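PDB 3OT6: enoyl-CoA hydratase/isomerase family protein from Pseudomonas syringae pv. tomato, which probably acts on acyl-CoA thioesters as a hydratase or isomerase of the crotonase family, its exact substrate being unestablished. Local coordinates for residues Gly58-Leu66 and Val106-Leu114; Tyr118-Gly129 and Gly175-Leu186. All blocks are in the same frame, centred on the assembly; numbering follows the deposited sequence.

In the fold
Contact 1 and contact 2 have centres about 13 Å apart and follow one another along the chain, contact 1 closing before contact 2 opens. Helix 108-113 leads within a few residues into strand 118-122, so the two adjoin directly: Leu113 O lies 2.7 Å from Arg119 NH1 and Ala107 N lies 2.8 Å from Gly129 O, both probable hydrogen bonds. The four-stranded sheet takes in strand 58-59 and the end of strand 103-106 from contact 1, and strand 128-129 from contact 2; contact 2 also pairs 118-122 with 179-181, an outermost strand of the six-stranded sheet. The probable active-site turn of contact 1 is thereby tied to the main sheet of the crotonase fold.

Contact 1 (Gly58-Leu66 and Val106-Leu114); sequences GILSGGYDL and VAKGAFLLL
The probable oxyanion hole of this crotonase-type fold lies where Tyr64 meets Lys108. Their backbone N atoms both donate to one water, at 3.1 Å from Tyr64 N and 3.2 Å from Lys108 N, and in enoyl-CoA hydratases two such amides hold the thioester oxygen. Because Lys108 begins helix 108-113, the helix N-terminus may add to the polarisation there. Over the phenol, Lys108 CG sits 3.9 Å from the Tyr64 ring centroid and 15° off its normal, a CH-pi contact, while Lys108 CD reaches Tyr64 OH at 3.3 Å. The lysine takes this course because CG is anti to its own backbone N (chi1 -173°) and the chain bends at chi2. A second water, in the plane of the ring, joins Tyr64 OH to Lys108 NZ.

Residues 61-65 correspond to the glycine-containing turn that follows a strand in crotonases. Ser61 OG accepts from Gly63 N, an ST turn, and is also bonded to Asn27 O. Val106 N donates to Ser61 O at 3.0 Å with an N-H...O angle of 165°. The same oxygen receives a CA-H...O contact from Gly109, where a CB would collide with it; Gly63 has backbone angles that would jam a CB against the preceding carbonyl oxygen. Further along, Leu60 CD2 comes within 3.9 Å of Leu113 CG, the two side chains running antiparallel alongside one another; the same Leu60 methyl also touches Gly109 O.

Contact 2 (Tyr118-Gly129 and Gly175-Leu186); sequences YRIGVAGPFSIG and GFLDKVVSVEEL
Leu177 CD1 presses into the hollow left by Gly121, 3.6 Å from Gly121 CA, where a CB would clash; the same methyl meets Ile128 CD1. Beside it, Ile128 CG2 lies off-centre against the Phe176 ring, 3.7 Å from Phe176 CG. On the sheet face carrying Ile120 and Val122, Leu186 supplies the bump: its CB comes 3.5 Å from Val122 CG1, the two side chains crossing at about a right angle, and its CD1 meets Ile120 CG2. Val122 CG1, anti to its carbonyl carbon (chi1 -65°), is thereby aimed at the leucine, while CG2 touches Val183.

Parallel bridges pair Ile120, Gly121 and Val122 with Lys179, Val180 and Val181. Their bonds include Gly121 N to Lys179 O at 2.8 Å and Ala123 N to Val181 O at 2.7 Å. Arg119, bent at chi2 and chi3, salt-bridges Asp178 through its NE edge: NE donates to OD2 and NH2 to OD1 (2.7 Å), both from above the carboxylate plane, the two planes 41° apart. Arg119 N also donates to OD2. NH1 and NH2 converge upon Gly175 O, which helps fix the guanidinium's rotation. Asp178 CB sits over one face of the Tyr118 ring.

Strand 179-181 forms an outer edge of the six-stranded sheet, next to 118-122, whose other neighbour is 97-100. Helix 186-197 sends Val193 against Tyr118 and Ile120, and helix 168-174 brings Met172 to Leu177 and Val180.

Contact 1 (Gly58-Leu66 and Val106-Leu114)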
ATOM      1  N   GLY A  58       3.526  10.519  11.435  1.00 30.45           N
ATOM      2  CA  GLY A  58       2.652   9.759  12.268  1.00 29.11           C
ATOM      3  C   GLY A  58       1.607   8.963  11.518  1.00 29.49           C
ATOM      4  O   GLY A  58       0.862   8.211  12.139  1.00 30.24           O
ATOM      5  N   ILE A  59       1.501   9.114  10.195  1.00 28.29           N
ATOM      6  CA  ILE A  59       0.471   8.376   9.461  1.00 26.61           C
ATOM      7  C   ILE A  59       0.781   8.065   7.960  1.00 26.93           C
ATOM      8  O   ILE A  59       0.988   8.998   7.144  1.00 26.99           O
ATOM      9  CB  ILE A  59      -0.905   9.067   9.585  1.00 25.81           C
ATOM     10  CG1 ILE A  59      -1.977   8.248   8.912  1.00 24.38           C
ATOM     11  CG2 ILE A  59      -0.871  10.460   8.987  1.00 26.78           C
ATOM     12  CD1 ILE A  59      -2.989   7.723   9.868  1.00 27.82           C
ATOM     13  N   LEU A  60       0.750   6.767   7.604  1.00 25.11           N
ATOM     14  CA  LEU A  60       0.710   6.345   6.197  1.00 23.11           C
ATOM     15  C   LEU A  60      -0.677   6.596   5.603  1.00 23.12           C
ATOM     16  O   LEU A  60      -0.839   7.429   4.647  1.00 23.46           O
ATOM     17  CB  LEU A  60       1.148   4.890   5.998  1.00 22.28           C
ATOM     18  CG  LEU A  60       1.021   4.401   4.527  1.00 21.59           C
ATOM     19  CD1 LEU A  60       1.836   5.308   3.605  1.00 16.71           C
ATOM     20  CD2 LEU A  60       1.436   2.891   4.365  1.00 13.36           C
ATOM     21  N   SER A  61      -1.685   5.916   6.158  1.00 21.90           N
ATOM     22  CA  SER A  61      -3.060   6.160   5.753  1.00 21.80           C
ATOM     23  C   SER A  61      -3.976   5.380   6.667  1.00 22.99           C
ATOM     24  O   SER A  61      -3.642   4.267   7.058  1.00 24.31           O
ATOM     25  CB  SER A  61      -3.304   5.756   4.316  1.00 20.76           C
ATOM     26  OG  SER A  61      -4.667   5.801   4.026  1.00 22.74           O
ATOM     27  N   GLY A  62      -5.123   5.974   7.017  1.00 23.86           N
ATOM     28  CA  GLY A  62      -6.104   5.345   7.901  1.00 22.82           C
ATOM     29  C   GLY A  62      -7.095   4.565   7.055  1.00 23.93           C
ATOM     30  O   GLY A  62      -8.050   4.021   7.581  1.00 25.03           O
ATOM     31  N   GLY A  63      -6.892   4.519   5.734  1.00 23.95           N
ATOM     32  CA  GLY A  63      -7.740   3.690   4.885  1.00 23.54           C
ATOM     33  C   GLY A  63      -8.623   4.494   3.942  1.00 23.47           C
ATOM     34  O   GLY A  63      -8.430   5.703   3.825  1.00 22.44           O
ATOM     35  N   TYR A  64      -9.597   3.814   3.328  1.00 23.68           N
ATOM     36  CA  TYR A  64     -10.492   4.402   2.350  1.00 25.57           C
ATOM     37  C   TYR A  64     -11.263   5.508   3.003  1.00 27.87           C
ATOM     38  O   TYR A  64     -11.542   5.458   4.224  1.00 26.43           O
ATOM     39  CB  TYR A  64     -11.472   3.360   1.853  1.00 25.38           C
ATOM     40  CG  TYR A  64     -10.965   2.421   0.778  1.00 23.72           C
ATOM     41  CD1 TYR A  64     -10.453   2.918  -0.410  1.00 23.26           C
ATOM     42  CD2 TYR A  64     -11.023   1.029   0.939  1.00 22.46           C
ATOM     43  CE1 TYR A  64      -9.998   2.072  -1.428  1.00 21.36           C
ATOM     44  CE2 TYR A  64     -10.562   0.164  -0.059  1.00 21.40           C
ATOM     45  CZ  TYR A  64     -10.071   0.719  -1.263  1.00 24.34           C
ATOM     46  OH  TYR A  64      -9.574  -0.071  -2.282  1.00 28.42           O
ATOM     47  N   ASP A  65     -11.550   6.545   2.203  1.00 30.23           N
ATOM     48  CA  ASP A  65     -12.408   7.660   2.626  1.00 31.80           C
ATOM     49  C   ASP A  65     -13.807   7.129   2.954  1.00 32.90           C
ATOM     50  O   ASP A  65     -14.529   6.651   2.061  1.00 32.13           O
ATOM     51  CB  ASP A  65     -12.532   8.669   1.487  1.00 32.39           C
ATOM     52  CG  ASP A  65     -13.115  10.003   1.948  1.00 35.26           C
ATOM     53  OD1 ASP A  65     -13.916  10.049   2.901  1.00 38.71           O
ATOM     54  OD2 ASP A  65     -12.758  11.029   1.360  1.00 38.26           O
ATOM     55  N   LEU A  66     -14.187   7.214   4.227  1.00 35.43           N
ATOM     56  CA  LEU A  66     -15.452   6.651   4.748  1.00 37.33           C
ATOM     57  C   LEU A  66     -16.652   7.429   4.236  1.00 36.93           C
ATOM     58  O   LEU A  66     -17.706   6.867   3.932  1.00 36.74           O
ATOM     59  CB  LEU A  66     -15.430   6.727   6.273  1.00 39.18           C
ATOM     60  CG  LEU A  66     -15.283   5.466   7.144  1.00 44.92           C
ATOM     61  CD1 LEU A  66     -16.724   5.015   7.499  1.00 51.99           C
ATOM     62  CD2 LEU A  66     -14.393   4.283   6.548  1.00 48.37           C
ATOM     63  N   VAL A 106      -3.717   1.627   8.454  1.00 23.36           N
ATOM     64  CA  VAL A 106      -4.906   0.876   8.884  1.00 21.71           C
ATOM     65  C   VAL A 106      -5.737   0.636   7.652  1.00 21.53           C
ATOM     66  O   VAL A 106      -5.861   1.532   6.802  1.00 21.47           O
ATOM     67  CB  VAL A 106      -5.726   1.672   9.906  1.00 22.37           C
ATOM     68  CG1 VAL A 106      -7.052   0.948  10.294  1.00 23.13           C
ATOM     69  CG2 VAL A 106      -4.906   1.980  11.178  1.00 24.02           C
ATOM     70  N   ALA A 107      -6.287  -0.578   7.541  1.00 20.76           N
ATOM     71  CA  ALA A 107      -7.265  -0.964   6.491  1.00 20.34           C
ATOM     72  C   ALA A 107      -6.541  -0.751   5.140  1.00 20.76           C
ATOM     73  O   ALA A 107      -5.397  -1.205   5.041  1.00 21.38           O
ATOM     74  CB  ALA A 107      -8.586  -0.180   6.623  1.00 17.31           C
ATOM     75  N   LYS A 108      -7.144  -0.067   4.143  1.00 20.75           N
ATOM     76  CA  LYS A 108      -6.477   0.168   2.844  1.00 20.39           C
ATOM     77  C   LYS A 108      -5.080   0.757   3.074  1.00 19.73           C
ATOM     78  O   LYS A 108      -4.140   0.413   2.357  1.00 19.79           O
ATOM     79  CB  LYS A 108      -7.309   1.044   1.876  1.00 20.72           C
ATOM     80  CG  LYS A 108      -6.728   1.184   0.440  1.00 21.56           C
ATOM     81  CD  LYS A 108      -6.856  -0.149  -0.374  1.00 24.90           C
ATOM     82  CE  LYS A 108      -6.020  -0.212  -1.719  1.00 21.78           C
ATOM     83  NZ  LYS A 108      -6.077  -1.718  -2.192  1.00 23.96           N
ATOM     84  N   GLY A 109      -4.905   1.599   4.073  1.00 18.16           N
ATOM     85  CA  GLY A 109      -3.549   2.076   4.316  1.00 18.71           C
ATOM     86  C   GLY A 109      -2.597   0.901   4.602  1.00 19.45           C
ATOM     87  O   GLY A 109      -1.424   0.919   4.217  1.00 19.43           O
ATOM     88  N   ALA A 110      -3.060  -0.123   5.305  1.00 18.60           N
ATOM     89  CA  ALA A 110      -2.166  -1.253   5.501  1.00 19.70           C
ATOM     90  C   ALA A 110      -2.089  -2.138   4.218  1.00 20.03           C
ATOM     91  O   ALA A 110      -1.080  -2.841   4.020  1.00 20.72           O
ATOM     92  CB  ALA A 110      -2.538  -2.085   6.751  1.00 18.19           C
ATOM     93  N   PHE A 111      -3.127  -2.127   3.375  1.00 19.44           N
ATOM     94  CA  PHE A 111      -3.001  -2.762   2.083  1.00 20.56           C
ATOM     95  C   PHE A 111      -1.920  -2.178   1.194  1.00 21.31           C
ATOM     96  O   PHE A 111      -1.362  -2.870   0.343  1.00 21.44           O
ATOM     97  CB  PHE A 111      -4.319  -2.865   1.368  1.00 20.37           C
ATOM     98  CG  PHE A 111      -5.203  -3.930   1.962  1.00 21.95           C
ATOM     99  CD1 PHE A 111      -4.756  -5.265   2.040  1.00 25.23           C
ATOM    100  CD2 PHE A 111      -6.449  -3.623   2.472  1.00 18.89           C
ATOM    101  CE1 PHE A 111      -5.590  -6.287   2.610  1.00 24.99           C
ATOM    102  CE2 PHE A 111      -7.254  -4.594   3.038  1.00 22.29           C
ATOM    103  CZ  PHE A 111      -6.838  -5.928   3.127  1.00 22.44           C
ATOM    104  N   LEU A 112      -1.586  -0.916   1.388  1.00 22.53           N
ATOM    105  CA  LEU A 112      -0.539  -0.346   0.566  1.00 23.11           C
ATOM    106  C   LEU A 112       0.775  -1.048   0.870  1.00 22.67           C
ATOM    107  O   LEU A 112       1.563  -1.237  -0.067  1.00 23.52           O
ATOM    108  CB  LEU A 112      -0.366   1.157   0.776  1.00 23.63           C
ATOM    109  CG  LEU A 112      -1.539   2.053   0.451  1.00 25.15           C
ATOM    110  CD1 LEU A 112      -1.088   3.528   0.750  1.00 24.92           C
ATOM    111  CD2 LEU A 112      -1.894   1.868  -0.971  1.00 27.90           C
ATOM    112  N   LEU A 113       1.028  -1.400   2.144  1.00 21.32           N
ATOM    113  CA  LEU A 113       2.259  -2.141   2.531  1.00 20.80           C
ATOM    114  C   LEU A 113       2.344  -3.583   1.962  1.00 20.66           C
ATOM    115  O   LEU A 113       3.449  -4.170   1.831  1.00 21.57           O
ATOM    116  CB  LEU A 113       2.442  -2.183   4.056  1.00 21.31           C
ATOM    117  CG  LEU A 113       2.416  -0.857   4.855  1.00 21.70           C
ATOM    118  CD1 LEU A 113       1.966  -1.148   6.295  1.00 18.03           C
ATOM    119  CD2 LEU A 113       3.805  -0.208   4.783  1.00 18.48           C
ATOM    120  N   LEU A 114       1.181  -4.156   1.679  1.00 19.36           N
ATOM    121  CA  LEU A 114       1.063  -5.462   1.111  1.00 18.88           C
ATOM    122  C   LEU A 114       1.148  -5.412  -0.433  1.00 19.92           C
ATOM    123  O   LEU A 114       1.029  -6.446  -1.095  1.00 20.17           O
ATOM    124  CB  LEU A 114      -0.253  -6.107   1.589  1.00 17.50           C
ATOM    125  CG  LEU A 114      -0.361  -6.277   3.126  1.00 17.18           C
ATOM    126  CD1 LEU A 114      -1.502  -7.210   3.553  1.00 15.54           C
ATOM    127  CD2 LEU A 114       0.944  -6.762   3.770  1.00 15.53           C
TER
HETATM  128  O   HOH W   1      -9.124  -2.608  -1.966  1.00 19.11           O
HETATM  129  O   HOH W   2     -10.188   0.880   4.141  1.00 21.70           O

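Contact 2 (Tyr118-Gly129 and Gly175-Leu186)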
ATOM      1  N   TYR A 118       9.296  -3.599  -0.845  1.00 18.99           N
ATOM      2  CA  TYR A 118      10.046  -3.473   0.375  1.00 18.58           C
ATOM      3  C   TYR A 118       9.225  -2.501   1.265  1.00 20.14           C
ATOM      4  O   TYR A 118       8.697  -1.460   0.759  1.00 20.91           O
ATOM      5  CB  TYR A 118      11.492  -2.884   0.117  1.00 18.47           C
ATOM      6  CG  TYR A 118      12.375  -3.161   1.319  1.00 13.69           C
ATOM      7  CD1 TYR A 118      13.141  -4.323   1.372  1.00 13.14           C
ATOM      8  CD2 TYR A 118      12.335  -2.349   2.443  1.00 14.45           C
ATOM      9  CE1 TYR A 118      13.898  -4.656   2.498  1.00 17.85           C
ATOM     10  CE2 TYR A 118      13.109  -2.665   3.623  1.00 14.35           C
ATOM     11  CZ  TYR A 118      13.869  -3.829   3.629  1.00 18.48           C
ATOM     12  OH  TYR A 118      14.606  -4.227   4.719  1.00 17.88           O
ATOM     13  N   ARG A 119       9.143  -2.773   2.569  1.00 19.09           N
ATOM     14  CA  ARG A 119       8.304  -1.931   3.450  1.00 18.05           C
ATOM     15  C   ARG A 119       9.054  -1.562   4.677  1.00 18.28           C
ATOM     16  O   ARG A 119       9.593  -2.419   5.332  1.00 19.38           O
ATOM     17  CB  ARG A 119       7.015  -2.661   3.864  1.00 15.65           C
ATOM     18  CG  ARG A 119       5.998  -2.873   2.732  1.00 14.20           C
ATOM     19  CD  ARG A 119       6.231  -4.140   1.910  1.00 16.76           C
ATOM     20  NE  ARG A 119       6.779  -5.220   2.741  1.00 13.50           N
ATOM     21  CZ  ARG A 119       6.037  -6.112   3.418  1.00 15.68           C
ATOM     22  NH1 ARG A 119       4.695  -6.116   3.305  1.00 13.40           N
ATOM     23  NH2 ARG A 119       6.646  -7.018   4.201  1.00  8.62           N
ATOM     24  N   ILE A 120       9.052  -0.296   5.041  1.00 20.20           N
ATOM     25  CA  ILE A 120       9.764   0.163   6.258  1.00 21.11           C
ATOM     26  C   ILE A 120       8.835   0.949   7.120  1.00 20.94           C
ATOM     27  O   ILE A 120       8.122   1.855   6.628  1.00 21.52           O
ATOM     28  CB  ILE A 120      10.966   1.097   5.926  1.00 21.86           C
ATOM     29  CG1 ILE A 120      11.872   0.418   4.898  1.00 23.88           C
ATOM     30  CG2 ILE A 120      11.760   1.437   7.218  1.00 19.62           C
ATOM     31  CD1 ILE A 120      13.116   1.288   4.473  1.00 29.94           C
ATOM     32  N   GLY A 121       8.814   0.622   8.394  1.00 20.96           N
ATOM     33  CA  GLY A 121       7.936   1.352   9.311  1.00 22.28           C
ATOM     34  C   GLY A 121       8.745   2.039  10.393  1.00 22.73           C
ATOM     35  O   GLY A 121       9.950   1.877  10.442  1.00 22.80           O
ATOM     36  N   VAL A 122       8.090   2.793  11.267  1.00 24.90           N
ATOM     37  CA  VAL A 122       8.817   3.538  12.333  1.00 27.61           C
ATOM     38  C   VAL A 122       8.338   3.070  13.686  1.00 28.68           C
ATOM     39  O   VAL A 122       7.135   2.814  13.851  1.00 30.98           O
ATOM     40  CB  VAL A 122       8.733   5.105  12.164  1.00 27.01           C
ATOM     41  CG1 VAL A 122       9.435   5.497  10.897  1.00 26.54           C
ATOM     42  CG2 VAL A 122       7.305   5.577  12.089  1.00 28.01           C
ATOM     43  N   ALA A 123       9.266   2.909  14.629  1.00 29.66           N
ATOM     44  CA  ALA A 123       8.944   2.582  16.049  1.00 30.17           C
ATOM     45  C   ALA A 123       8.124   3.676  16.746  1.00 31.40           C
ATOM     46  O   ALA A 123       8.345   4.884  16.525  1.00 32.43           O
ATOM     47  CB  ALA A 123      10.252   2.370  16.833  1.00 29.46           C
ATOM     48  N   GLY A 124       7.199   3.263  17.602  1.00 32.60           N
ATOM     49  CA  GLY A 124       6.418   4.207  18.369  1.00 32.72           C
ATOM     50  C   GLY A 124       4.993   3.756  18.574  1.00 34.04           C
ATOM     51  O   GLY A 124       4.657   2.586  18.321  1.00 34.37           O
ATOM     52  N   PRO A 125       4.130   4.679  19.045  1.00 34.46           N
ATOM     53  CA  PRO A 125       2.793   4.226  19.496  1.00 34.21           C
ATOM     54  C   PRO A 125       1.834   4.097  18.317  1.00 34.13           C
ATOM     55  O   PRO A 125       0.761   4.708  18.319  1.00 34.62           O
ATOM     56  CB  PRO A 125       2.337   5.358  20.427  1.00 34.68           C
ATOM     57  CG  PRO A 125       3.055   6.635  19.887  1.00 34.34           C
ATOM     58  CD  PRO A 125       4.406   6.111  19.353  1.00 34.63           C
ATOM     59  N   PHE A 126       2.211   3.319  17.296  1.00 32.81           N
ATOM     60  CA  PHE A 126       1.433   3.323  16.046  1.00 29.38           C
ATOM     61  C   PHE A 126       0.672   2.048  15.903  1.00 28.47           C
ATOM     62  O   PHE A 126       1.030   1.062  16.526  1.00 29.27           O
ATOM     63  CB  PHE A 126       2.341   3.582  14.886  1.00 28.88           C
ATOM     64  CG  PHE A 126       3.088   4.891  14.995  1.00 27.72           C
ATOM     65  CD1 PHE A 126       2.403   6.108  14.908  1.00 28.22           C
ATOM     66  CD2 PHE A 126       4.461   4.902  15.190  1.00 26.56           C
ATOM     67  CE1 PHE A 126       3.066   7.309  14.999  1.00 27.24           C
ATOM     68  CE2 PHE A 126       5.162   6.109  15.275  1.00 27.27           C
ATOM     69  CZ  PHE A 126       4.471   7.324  15.164  1.00 25.79           C
ATOM     70  N   SER A 127      -0.426   2.075  15.171  1.00 26.42           N
ATOM     71  CA  SER A 127      -1.137   0.846  14.873  1.00 26.16           C
ATOM     72  C   SER A 127      -1.015   0.532  13.394  1.00 24.59           C
ATOM     73  O   SER A 127      -1.265   1.422  12.530  1.00 25.13           O
ATOM     74  CB  SER A 127      -2.636   0.987  15.178  1.00 26.16           C
ATOM     75  OG  SER A 127      -2.736   1.314  16.539  1.00 31.92           O
ATOM     76  N   ILE A 128      -0.712  -0.722  13.092  1.00 21.42           N
ATOM     77  CA  ILE A 128      -0.771  -1.151  11.724  1.00 19.65           C
ATOM     78  C   ILE A 128      -1.658  -2.380  11.660  1.00 20.11           C
ATOM     79  O   ILE A 128      -1.426  -3.369  12.412  1.00 20.48           O
ATOM     80  CB  ILE A 128       0.609  -1.511  11.238  1.00 20.10           C
ATOM     81  CG1 ILE A 128       1.506  -0.270  11.183  1.00 16.94           C
ATOM     82  CG2 ILE A 128       0.498  -2.256   9.930  1.00 19.62           C
ATOM     83  CD1 ILE A 128       2.925  -0.618  11.072  1.00 17.59           C
ATOM     84  N   GLY A 129      -2.682  -2.358  10.805  1.00 19.07           N
ATOM     85  CA  GLY A 129      -3.506  -3.533  10.707  1.00 18.73           C
ATOM     86  C   GLY A 129      -4.744  -3.290   9.916  1.00 19.29           C
ATOM     87  O   GLY A 129      -4.911  -2.223   9.379  1.00 18.78           O
ATOM     88  N   GLY A 175       4.293  -9.412   8.818  1.00 16.47           N
ATOM     89  CA  GLY A 175       4.525  -9.303   7.383  1.00 17.57           C
ATOM     90  C   GLY A 175       4.088  -8.010   6.724  1.00 19.09           C
ATOM     91  O   GLY A 175       4.230  -7.855   5.501  1.00 18.88           O
ATOM     92  N   PHE A 176       3.547  -7.068   7.521  1.00 19.85           N
ATOM     93  CA  PHE A 176       3.246  -5.732   7.018  1.00 19.71           C
ATOM     94  C   PHE A 176       4.523  -4.956   6.708  1.00 20.66           C
ATOM     95  O   PHE A 176       4.505  -4.103   5.781  1.00 21.97           O
ATOM     96  CB  PHE A 176       2.373  -4.944   7.986  1.00 19.57           C
ATOM     97  CG  PHE A 176       0.981  -5.488   8.102  1.00 19.04           C
ATOM     98  CD1 PHE A 176       0.010  -5.141   7.152  1.00 17.66           C
ATOM     99  CD2 PHE A 176       0.624  -6.325   9.166  1.00 14.02           C
ATOM    100  CE1 PHE A 176      -1.286  -5.695   7.225  1.00 16.83           C
ATOM    101  CE2 PHE A 176      -0.683  -6.865   9.249  1.00 15.60           C
ATOM    102  CZ  PHE A 176      -1.626  -6.551   8.281  1.00 14.70           C
ATOM    103  N   LEU A 177       5.612  -5.248   7.444  1.00 20.56           N
ATOM    104  CA  LEU A 177       6.849  -4.447   7.381  1.00 20.55           C
ATOM    105  C   LEU A 177       8.018  -5.383   7.207  1.00 20.45           C
ATOM    106  O   LEU A 177       7.965  -6.486   7.679  1.00 21.66           O
ATOM    107  CB  LEU A 177       7.032  -3.639   8.691  1.00 19.94           C
ATOM    108  CG  LEU A 177       6.043  -2.499   9.020  1.00 22.01           C
ATOM    109  CD1 LEU A 177       6.437  -1.759  10.298  1.00 20.80           C
ATOM    110  CD2 LEU A 177       5.789  -1.479   7.818  1.00 19.40           C
ATOM    111  N   ASP A 178       9.087  -4.947   6.563  1.00 21.66           N
ATOM    112  CA  ASP A 178      10.360  -5.719   6.519  1.00 22.44           C
ATOM    113  C   ASP A 178      11.394  -5.121   7.492  1.00 23.43           C
ATOM    114  O   ASP A 178      12.386  -5.778   7.840  1.00 22.59           O
ATOM    115  CB  ASP A 178      10.912  -5.755   5.069  1.00 21.78           C
ATOM    116  CG  ASP A 178       9.844  -6.216   4.061  1.00 23.54           C
ATOM    117  OD1 ASP A 178       9.334  -7.340   4.292  1.00 20.83           O
ATOM    118  OD2 ASP A 178       9.479  -5.453   3.096  1.00 22.35           O
ATOM    119  N   LYS A 179      11.158  -3.877   7.932  1.00 23.78           N
ATOM    120  CA  LYS A 179      12.139  -3.205   8.761  1.00 25.58           C
ATOM    121  C   LYS A 179      11.477  -2.115   9.572  1.00 25.98           C
ATOM    122  O   LYS A 179      10.591  -1.387   9.073  1.00 25.39           O
ATOM    123  CB  LYS A 179      13.280  -2.599   7.885  1.00 26.25           C
ATOM    124  CG  LYS A 179      14.493  -2.061   8.620  1.00 27.23           C
ATOM    125  CD  LYS A 179      15.487  -1.347   7.641  1.00 35.37           C
ATOM    126  CE  LYS A 179      16.401  -2.324   6.874  1.00 40.34           C
ATOM    127  NZ  LYS A 179      17.061  -3.363   7.800  1.00 43.87           N
ATOM    128  N   VAL A 180      11.928  -2.016  10.823  1.00 26.79           N
ATOM    129  CA  VAL A 180      11.504  -0.971  11.766  1.00 27.48           C
ATOM    130  C   VAL A 180      12.729  -0.102  12.178  1.00 28.19           C
ATOM    131  O   VAL A 180      13.769  -0.623  12.664  1.00 27.66           O
ATOM    132  CB  VAL A 180      10.744  -1.574  12.983  1.00 27.46           C
ATOM    133  CG1 VAL A 180      10.422  -0.490  14.043  1.00 27.14           C
ATOM    134  CG2 VAL A 180       9.456  -2.269  12.521  1.00 26.38           C
ATOM    135  N   VAL A 181      12.612   1.198  11.914  1.00 28.25           N
ATOM    136  CA  VAL A 181      13.621   2.165  12.314  1.00 29.35           C
ATOM    137  C   VAL A 181      12.955   3.262  13.160  1.00 31.83           C
ATOM    138  O   VAL A 181      11.718   3.196  13.453  1.00 32.32           O
ATOM    139  CB  VAL A 181      14.357   2.751  11.080  1.00 29.05           C
ATOM    140  CG1 VAL A 181      14.993   1.611  10.207  1.00 28.57           C
ATOM    141  CG2 VAL A 181      13.468   3.622  10.245  1.00 26.07           C
ATOM    142  N   SER A 182      13.713   4.281  13.557  1.00 33.88           N
ATOM    143  CA  SER A 182      13.085   5.358  14.386  1.00 36.23           C
ATOM    144  C   SER A 182      12.429   6.384  13.478  1.00 36.95           C
ATOM    145  O   SER A 182      12.725   6.431  12.265  1.00 36.97           O
ATOM    146  CB  SER A 182      14.102   6.039  15.300  1.00 36.06           C
ATOM    147  OG  SER A 182      14.877   6.944  14.534  1.00 38.40           O
ATOM    148  N   VAL A 183      11.532   7.189  14.034  1.00 38.16           N
ATOM    149  CA  VAL A 183      10.862   8.206  13.234  1.00 40.01           C
ATOM    150  C   VAL A 183      11.882   9.030  12.419  1.00 41.67           C
ATOM    151  O   VAL A 183      11.603   9.441  11.285  1.00 41.68           O
ATOM    152  CB  VAL A 183       9.953   9.110  14.106  1.00 40.17           C
ATOM    153  CG1 VAL A 183       9.429  10.304  13.295  1.00 40.88           C
ATOM    154  CG2 VAL A 183       8.760   8.302  14.612  1.00 41.06           C
ATOM    155  N   GLU A 184      13.079   9.234  12.994  1.00 43.54           N
ATOM    156  CA  GLU A 184      14.113  10.094  12.382  1.00 44.76           C
ATOM    157  C   GLU A 184      14.900   9.341  11.317  1.00 43.75           C
ATOM    158  O   GLU A 184      15.234   9.900  10.285  1.00 44.23           O
ATOM    159  CB  GLU A 184      15.050  10.729  13.448  1.00 45.71           C
ATOM    160  CG  GLU A 184      14.287  11.588  14.483  1.00 49.97           C
ATOM    161  CD  GLU A 184      13.653  10.721  15.608  1.00 57.46           C
ATOM    162  OE1 GLU A 184      14.190   9.604  15.908  1.00 57.91           O
ATOM    163  OE2 GLU A 184      12.620  11.164  16.183  1.00 57.98           O
ATOM    164  N   GLU A 185      15.172   8.063  11.552  1.00 42.58           N
ATOM    165  CA  GLU A 185      15.863   7.243  10.559  1.00 41.15           C
ATOM    166  C   GLU A 185      15.070   6.915   9.285  1.00 40.36           C
ATOM    167  O   GLU A 185      15.652   6.493   8.313  1.00 40.16           O
ATOM    168  CB  GLU A 185      16.365   5.967  11.208  1.00 41.51           C
ATOM    169  CG  GLU A 185      17.308   6.216  12.354  1.00 42.37           C
ATOM    170  CD  GLU A 185      17.440   5.005  13.264  1.00 48.73           C
ATOM    171  OE1 GLU A 185      16.433   4.244  13.442  1.00 48.13           O
ATOM    172  OE2 GLU A 185      18.569   4.812  13.808  1.00 49.75           O
ATOM    173  N   LEU A 186      13.761   7.158   9.261  1.00 40.19           N
ATOM    174  CA  LEU A 186      12.916   6.676   8.175  1.00 40.01           C
ATOM    175  C   LEU A 186      13.352   7.073   6.751  1.00 41.19           C
ATOM    176  O   LEU A 186      13.519   6.205   5.883  1.00 40.84           O
ATOM    177  CB  LEU A 186      11.448   7.006   8.419  1.00 38.92           C
ATOM    178  CG  LEU A 186      10.513   6.507   7.319  1.00 37.68           C
ATOM    179  CD1 LEU A 186      10.520   4.972   7.223  1.00 35.50           C
ATOM    180  CD2 LEU A 186       9.136   7.010   7.559  1.00 37.52           C
TER
HETATM  181  O   HOH W   3      10.953   6.304  16.954  1.00 29.57           O